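PDB 6JX3: TfuB1 from Thermobifida fusca, which binds the leader peptide as the PqqD-like recognition element (RRE) of a lasso peptide biosynthesis pathway. Local coordinates for residues A[18-23]-A[36-41]. Numbering follows the deposited sequence.
Sequences RLRPEI and DGRSGE. With ZN (zinc ion), chain C.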
# COMPACT_ATOMS: atom_id res chain seq x y z
N ARG A 18 3.26 9.53 -3.75
CA ARG A 18 2.12 10.37 -3.45
C ARG A 18 0.85 9.64 -3.87
O ARG A 18 0.83 8.98 -4.91
CB ARG A 18 2.18 11.72 -4.19
CG ARG A 18 3.26 12.66 -3.70
CD ARG A 18 3.17 14.01 -4.41
NE ARG A 18 3.41 13.90 -5.84
CZ ARG A 18 2.95 14.75 -6.75
NH1 ARG A 18 2.20 15.78 -6.37
NH2 ARG A 18 3.22 14.57 -8.04
N LEU A 19 -0.18 9.76 -3.05
CA LEU A 19 -1.50 9.30 -3.46
C LEU A 19 -2.13 10.30 -4.41
O LEU A 19 -1.85 11.50 -4.35
CB LEU A 19 -2.40 9.09 -2.25
CG LEU A 19 -2.02 7.95 -1.29
CD1 LEU A 19 -3.06 7.83 -0.17
CD2 LEU A 19 -1.85 6.62 -2.02
N ARG A 20 -3.01 9.81 -5.28
CA ARG A 20 -3.75 10.70 -6.14
C ARG A 20 -4.65 11.59 -5.28
O ARG A 20 -5.01 11.22 -4.16
CB ARG A 20 -4.56 9.90 -7.17
CG ARG A 20 -3.72 9.26 -8.32
CD ARG A 20 -4.59 8.90 -9.54
NE ARG A 20 -5.53 9.99 -9.81
CZ ARG A 20 -5.27 11.05 -10.57
NH1 ARG A 20 -4.11 11.15 -11.21
NH2 ARG A 20 -6.18 12.00 -10.70
N PRO A 21 -4.99 12.78 -5.77
CA PRO A 21 -5.69 13.76 -4.91
C PRO A 21 -7.04 13.29 -4.43
O PRO A 21 -7.49 13.73 -3.35
CB PRO A 21 -5.82 15.00 -5.80
CG PRO A 21 -4.86 14.80 -6.91
CD PRO A 21 -4.69 13.33 -7.10
N GLU A 22 -7.72 12.44 -5.19
CA GLU A 22 -9.08 12.00 -4.85
C GLU A 22 -9.11 10.79 -3.93
O GLU A 22 -10.20 10.27 -3.64
CB GLU A 22 -9.86 11.71 -6.14
CG GLU A 22 -9.45 10.42 -6.86
CD GLU A 22 -8.28 10.59 -7.83
OE1 GLU A 22 -7.55 11.60 -7.78
OE2 GLU A 22 -8.08 9.69 -8.67
N ILE A 23 -7.96 10.35 -3.43
CA ILE A 23 -7.87 9.15 -2.60
C ILE A 23 -8.03 9.53 -1.14
O ILE A 23 -7.35 10.43 -0.64
CB ILE A 23 -6.54 8.43 -2.83
CG1 ILE A 23 -6.35 8.07 -4.30
CG2 ILE A 23 -6.46 7.21 -1.92
CD1 ILE A 23 -7.51 7.24 -4.90
N ASP A 36 -11.31 5.77 -3.75
CA ASP A 36 -11.21 6.73 -4.84
C ASP A 36 -12.53 7.48 -4.94
O ASP A 36 -13.55 6.91 -5.33
CB ASP A 36 -10.89 6.03 -6.15
CG ASP A 36 -10.58 7.00 -7.26
OD1 ASP A 36 -11.39 7.92 -7.51
OD2 ASP A 36 -9.52 6.85 -7.89
N GLY A 37 -12.49 8.77 -4.59
CA GLY A 37 -13.71 9.57 -4.50
C GLY A 37 -14.34 9.89 -5.83
O GLY A 37 -15.49 10.35 -5.86
N ARG A 38 -13.62 9.68 -6.93
CA ARG A 38 -14.18 9.94 -8.25
C ARG A 38 -14.82 8.68 -8.82
O ARG A 38 -15.99 8.68 -9.21
CB ARG A 38 -13.07 10.45 -9.17
CG ARG A 38 -12.47 11.79 -8.76
CD ARG A 38 -11.23 12.04 -9.60
NE ARG A 38 -10.49 13.23 -9.18
CZ ARG A 38 -9.39 13.65 -9.79
NH1 ARG A 38 -8.93 12.99 -10.85
NH2 ARG A 38 -8.76 14.74 -9.36
N SER A 39 -14.05 7.60 -8.86
CA SER A 39 -14.52 6.35 -9.46
C SER A 39 -15.39 5.57 -8.51
O SER A 39 -16.19 4.73 -8.95
CB SER A 39 -13.34 5.48 -9.86
OG SER A 39 -12.69 5.02 -8.68
N GLY A 40 -15.24 5.81 -7.22
CA GLY A 40 -15.95 5.04 -6.23
C GLY A 40 -15.30 3.73 -5.90
O GLY A 40 -15.80 3.01 -5.01
N GLU A 41 -14.20 3.37 -6.55
CA GLU A 41 -13.53 2.12 -6.22
C GLU A 41 -12.93 2.22 -4.83
O GLU A 41 -12.37 3.25 -4.45
CB GLU A 41 -12.43 1.81 -7.25
CG GLU A 41 -13.01 1.51 -8.65
CD GLU A 41 -11.99 0.90 -9.62
OE1 GLU A 41 -11.18 1.65 -10.20
OE2 GLU A 41 -12.02 -0.33 -9.83
ZN ZN C . -9.12 8.19 -9.33
O HOH W 1 -6.43 14.88 -11.84
O HOH W 2 -7.68 7.05 -10.38
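Glu22 and Asp36 share a zinc ion, through Glu22 OE2 at 1.9 Å and Asp36 OD2 at 2.0 Å. Water 2 is a third ligand. The two carboxylate planes are turned 65° apart. Glu22 also lies flat on Arg38: OE1 sits over the centre of the guanidinium, 3.4 Å from CZ, and the planes are nearly parallel. No N-H of Arg38 points at this oxygen, so the long salt bridge rests on charge alone. The bend at chi2 (-87°) turns the Glu22 carboxylate so that one oxygen meets the metal and the other the guanidinium.

The second shell holds both ligands. Arg20 NE makes a straight, salt-bridging hydrogen bond of 2.8 Å to the syn lone pair of Glu22 OE2. Losing this guanidinium to an alanine would probably leave the zinc-bound carboxylate freer to turn and OE2 without its charged partner. Arg20 NH2 and Arg38 NH1, both donors, come within 2.9 Å around this carboxylate. Asp36 OD1 accepts from the backbone N of Arg38 and Ser39, which fixes its carboxylate. A backbone hydrogen bond of 2.9 Å from Gly37 N to Glu22 O ties the segments together.

This is a surface zinc site in which one ligand, Asp36, also heads an Asx turn, at one end of the three-stranded sheet of this PqqD-like fold.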